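Local coordinates for 3-oxoacyl-[acyl-carrier-protein] synthase, mitochondrial (Arabidopsis thaliana, PDB 2IX4) that catalyses the condensation steps of mitochondrial fatty acid synthesis, lengthening an acyl chain by two carbons taken from malonyl-ACP, at residues A[40-45]-A[51-56]. Numbering follows the deposited sequence.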
ATOM      1  N   LEU A  40     -24.644  -8.728  -1.069  1.00 23.53           N
ATOM      2  CA  LEU A  40     -24.319  -7.625  -1.979  1.00 23.31           C
ATOM      3  C   LEU A  40     -23.847  -6.373  -1.240  1.00 23.20           C
ATOM      4  O   LEU A  40     -23.215  -5.496  -1.838  1.00 23.02           O
ATOM      5  CB  LEU A  40     -25.533  -7.269  -2.848  1.00 23.38           C
ATOM      6  CG  LEU A  40     -26.164  -8.328  -3.757  1.00 23.61           C
ATOM      7  CD1 LEU A  40     -27.538  -7.866  -4.217  1.00 24.31           C
ATOM      8  CD2 LEU A  40     -25.282  -8.637  -4.950  1.00 23.95           C
ATOM      9  N   LYS A  41     -24.164  -6.308   0.056  1.00 22.96           N
ATOM     10  CA  LYS A  41     -23.901  -5.145   0.918  1.00 23.04           C
ATOM     11  C   LYS A  41     -24.616  -3.887   0.418  1.00 22.55           C
ATOM     12  O   LYS A  41     -24.071  -2.785   0.496  1.00 22.81           O
ATOM     13  CB  LYS A  41     -22.391  -4.883   1.089  1.00 23.30           C
ATOM     14  CG  LYS A  41     -21.553  -6.070   1.566  1.00 25.08           C
ATOM     15  CD  LYS A  41     -22.002  -6.613   2.922  1.00 27.71           C
ATOM     16  CE  LYS A  41     -21.113  -7.771   3.380  1.00 29.79           C
ATOM     17  NZ  LYS A  41     -21.019  -8.899   2.378  1.00 30.72           N
ATOM     18  N   MET A  42     -25.839  -4.060  -0.083  1.00 21.93           N
ATOM     19  CA  MET A  42     -26.604  -2.965  -0.680  1.00 21.35           C
ATOM     20  C   MET A  42     -27.826  -2.552   0.148  1.00 20.98           C
ATOM     21  O   MET A  42     -28.905  -2.328  -0.399  1.00 20.88           O
ATOM     22  CB  MET A  42     -27.024  -3.332  -2.108  1.00 21.39           C
ATOM     23  CG  MET A  42     -25.888  -3.306  -3.118  1.00 21.33           C
ATOM     24  SD  MET A  42     -26.356  -3.963  -4.734  1.00 22.38           S
ATOM     25  CE  MET A  42     -27.652  -2.830  -5.233  1.00 21.22           C
ATOM     26  N   LYS A  43     -27.646  -2.427   1.462  1.00 20.59           N
ATOM     27  CA  LYS A  43     -28.746  -2.057   2.365  1.00 20.35           C
ATOM     28  C   LYS A  43     -29.392  -0.702   2.034  1.00 19.99           C
ATOM     29  O   LYS A  43     -30.562  -0.484   2.338  1.00 19.79           O
ATOM     30  CB  LYS A  43     -28.299  -2.099   3.837  1.00 20.39           C
ATOM     31  CG  LYS A  43     -27.292  -1.031   4.241  1.00 21.17           C
ATOM     32  CD  LYS A  43     -26.802  -1.247   5.670  1.00 22.95           C
ATOM     33  CE  LYS A  43     -25.920  -0.101   6.136  1.00 23.80           C
ATOM     34  NZ  LYS A  43     -24.673  -0.004   5.330  1.00 24.71           N
ATOM     35  N   SER A  44     -28.624   0.191   1.406  1.00 19.66           N
ATOM     36  CA  SER A  44     -29.108   1.528   1.046  1.00 19.35           C
ATOM     37  C   SER A  44     -29.856   1.573  -0.292  1.00 19.26           C
ATOM     38  O   SER A  44     -30.330   2.635  -0.703  1.00 19.17           O
ATOM     39  CB  SER A  44     -27.950   2.534   1.039  1.00 19.46           C
ATOM     40  OG  SER A  44     -27.038   2.261  -0.013  1.00 18.86           O
ATOM     41  N   PHE A  45     -29.956   0.428  -0.962  1.00 19.20           N
ATOM     42  CA  PHE A  45     -30.674   0.334  -2.236  1.00 19.21           C
ATOM     43  C   PHE A  45     -32.017  -0.373  -2.056  1.00 19.39           C
ATOM     44  O   PHE A  45     -32.188  -1.160  -1.121  1.00 19.18           O
ATOM     45  CB  PHE A  45     -29.829  -0.405  -3.275  1.00 19.06           C
ATOM     46  CG  PHE A  45     -28.597   0.342  -3.709  1.00 18.97           C
ATOM     47  CD1 PHE A  45     -27.407   0.226  -2.994  1.00 18.51           C
ATOM     48  CD2 PHE A  45     -28.622   1.147  -4.847  1.00 18.68           C
ATOM     49  CE1 PHE A  45     -26.258   0.911  -3.396  1.00 18.22           C
ATOM     50  CE2 PHE A  45     -27.478   1.835  -5.258  1.00 18.49           C
ATOM     51  CZ  PHE A  45     -26.295   1.718  -4.530  1.00 18.07           C
ATOM     52  N   LEU A  51     -32.264  -7.080  -6.479  1.00 18.42           N
ATOM     53  CA  LEU A  51     -32.626  -8.219  -7.325  1.00 18.69           C
ATOM     54  C   LEU A  51     -31.979  -8.133  -8.703  1.00 18.46           C
ATOM     55  O   LEU A  51     -31.369  -9.101  -9.161  1.00 18.65           O
ATOM     56  CB  LEU A  51     -34.150  -8.356  -7.453  1.00 18.78           C
ATOM     57  CG  LEU A  51     -34.941  -8.906  -6.257  1.00 19.39           C
ATOM     58  CD1 LEU A  51     -36.428  -8.599  -6.406  1.00 20.34           C
ATOM     59  CD2 LEU A  51     -34.724 -10.401  -6.066  1.00 19.99           C
ATOM     60  N   TYR A  52     -32.094  -6.971  -9.347  1.00 18.31           N
ATOM     61  CA  TYR A  52     -31.450  -6.744 -10.641  1.00 18.23           C
ATOM     62  C   TYR A  52     -29.944  -6.974 -10.567  1.00 18.00           C
ATOM     63  O   TYR A  52     -29.371  -7.642 -11.432  1.00 18.11           O
ATOM     64  CB  TYR A  52     -31.723  -5.332 -11.181  1.00 18.35           C
ATOM     65  CG  TYR A  52     -30.680  -4.898 -12.196  1.00 18.66           C
ATOM     66  CD1 TYR A  52     -30.810  -5.223 -13.546  1.00 18.86           C
ATOM     67  CD2 TYR A  52     -29.540  -4.192 -11.794  1.00 19.35           C
ATOM     68  CE1 TYR A  52     -29.841  -4.843 -14.472  1.00 19.07           C
ATOM     69  CE2 TYR A  52     -28.564  -3.818 -12.707  1.00 19.51           C
ATOM     70  CZ  TYR A  52     -28.723  -4.140 -14.042  1.00 19.44           C
ATOM     71  OH  TYR A  52     -27.757  -3.760 -14.939  1.00 19.60           O
ATOM     72  N   THR A  53     -29.310  -6.406  -9.543  1.00 17.55           N
ATOM     73  CA  THR A  53     -27.858  -6.456  -9.408  1.00 17.24           C
ATOM     74  C   THR A  53     -27.363  -7.891  -9.240  1.00 17.21           C
ATOM     75  O   THR A  53     -26.405  -8.299  -9.903  1.00 16.94           O
ATOM     76  CB  THR A  53     -27.354  -5.561  -8.247  1.00 17.20           C
ATOM     77  OG1 THR A  53     -27.797  -4.215  -8.459  1.00 16.79           O
ATOM     78  CG2 THR A  53     -25.835  -5.574  -8.168  1.00 17.23           C
ATOM     79  N   PHE A  54     -28.028  -8.648  -8.363  1.00 17.07           N
ATOM     80  CA  PHE A  54     -27.708 -10.061  -8.141  1.00 17.16           C
ATOM     81  C   PHE A  54     -27.676 -10.856  -9.448  1.00 17.06           C
ATOM     82  O   PHE A  54     -26.757 -11.639  -9.687  1.00 16.92           O
ATOM     83  CB  PHE A  54     -28.711 -10.692  -7.167  1.00 17.14           C
ATOM     84  CG  PHE A  54     -28.331 -12.078  -6.718  1.00 17.71           C
ATOM     85  CD1 PHE A  54     -27.441 -12.261  -5.663  1.00 17.51           C
ATOM     86  CD2 PHE A  54     -28.861 -13.201  -7.351  1.00 17.61           C
ATOM     87  CE1 PHE A  54     -27.083 -13.543  -5.245  1.00 17.71           C
ATOM     88  CE2 PHE A  54     -28.507 -14.488  -6.940  1.00 17.64           C
ATOM     89  CZ  PHE A  54     -27.618 -14.657  -5.882  1.00 17.57           C
ATOM     90  N   ASP A  55     -28.683 -10.634 -10.286  1.00 17.20           N
ATOM     91  CA  ASP A  55     -28.803 -11.308 -11.573  1.00 17.40           C
ATOM     92  C   ASP A  55     -27.672 -10.989 -12.548  1.00 17.50           C
ATOM     93  O   ASP A  55     -27.431 -11.752 -13.482  1.00 17.52           O
ATOM     94  CB  ASP A  55     -30.156 -10.985 -12.208  1.00 17.48           C
ATOM     95  CG  ASP A  55     -31.295 -11.802 -11.616  1.00 18.13           C
ATOM     96  OD1 ASP A  55     -31.052 -12.635 -10.714  1.00 18.88           O
ATOM     97  OD2 ASP A  55     -32.445 -11.615 -12.064  1.00 19.16           O
ATOM     98  N   GLN A  56     -26.966  -9.881 -12.325  1.00 17.69           N
ATOM     99  CA  GLN A  56     -25.871  -9.480 -13.220  1.00 17.95           C
ATOM    100  C   GLN A  56     -24.547 -10.146 -12.867  1.00 18.30           C
ATOM    101  O   GLN A  56     -23.566 -10.020 -13.604  1.00 18.27           O
ATOM    102  CB  GLN A  56     -25.701  -7.956 -13.252  1.00 17.93           C
ATOM    103  CG  GLN A  56     -26.972  -7.165 -13.559  1.00 17.42           C
ATOM    104  CD  GLN A  56     -27.847  -7.816 -14.614  1.00 17.41           C
ATOM    105  OE1 GLN A  56     -27.449  -7.957 -15.775  1.00 16.72           O
ATOM    106  NE2 GLN A  56     -29.057  -8.203 -14.216  1.00 16.52           N
TER
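Met42 and Thr53 meet tip to tip where the loop that follows strand 32-34 in this thiolase-like ketosynthase packs on helix 47-55, which begins shortly after it. Met42 SD lies 3.8 Å from Thr53 CG2, and Met42 CE comes to 3.5 Å from Thr53 OG1, so the thioether spans both branches of the threonine. The chain of Met42 runs out extended and then bends at its last torsion (chi3 62°), which turns the methyl toward the hydroxyl. Thr53 OG1 donates its hydrogen bond to Thr49 O, one turn back in the same helix, and Met42 CE meets the hydroxyl in van der Waals contact. Leu40 adds a second apolar patch: its CD1 sits 4.3 Å from Phe54 CB, while CD2 comes to the edge of the Phe54 ring, near the ring plane. An alanine in place of Met42 would probably leave a gap beside both branches of Thr53, with Leu40 carrying what remains of the contact between these two segments.

Ala212, on helix 212-220, touches Leu40, Met42 and Thr53 alike, and Ile137 of the second subunit packs on both Met42 and Thr53, so this buried seam also lies at the dimer interface. Behind Met42 the loop reverses in a type I beta turn, closed by Phe45 N to Met42 O at 3.0 Å. Toward the end of the helix, Gln56 folds back over Tyr52: its CG stands 3.5 Å above one face of the ring, offset toward the rim, and its NE2 donates to Tyr52 O at 2.9 Å with an N-H...O angle of 164°.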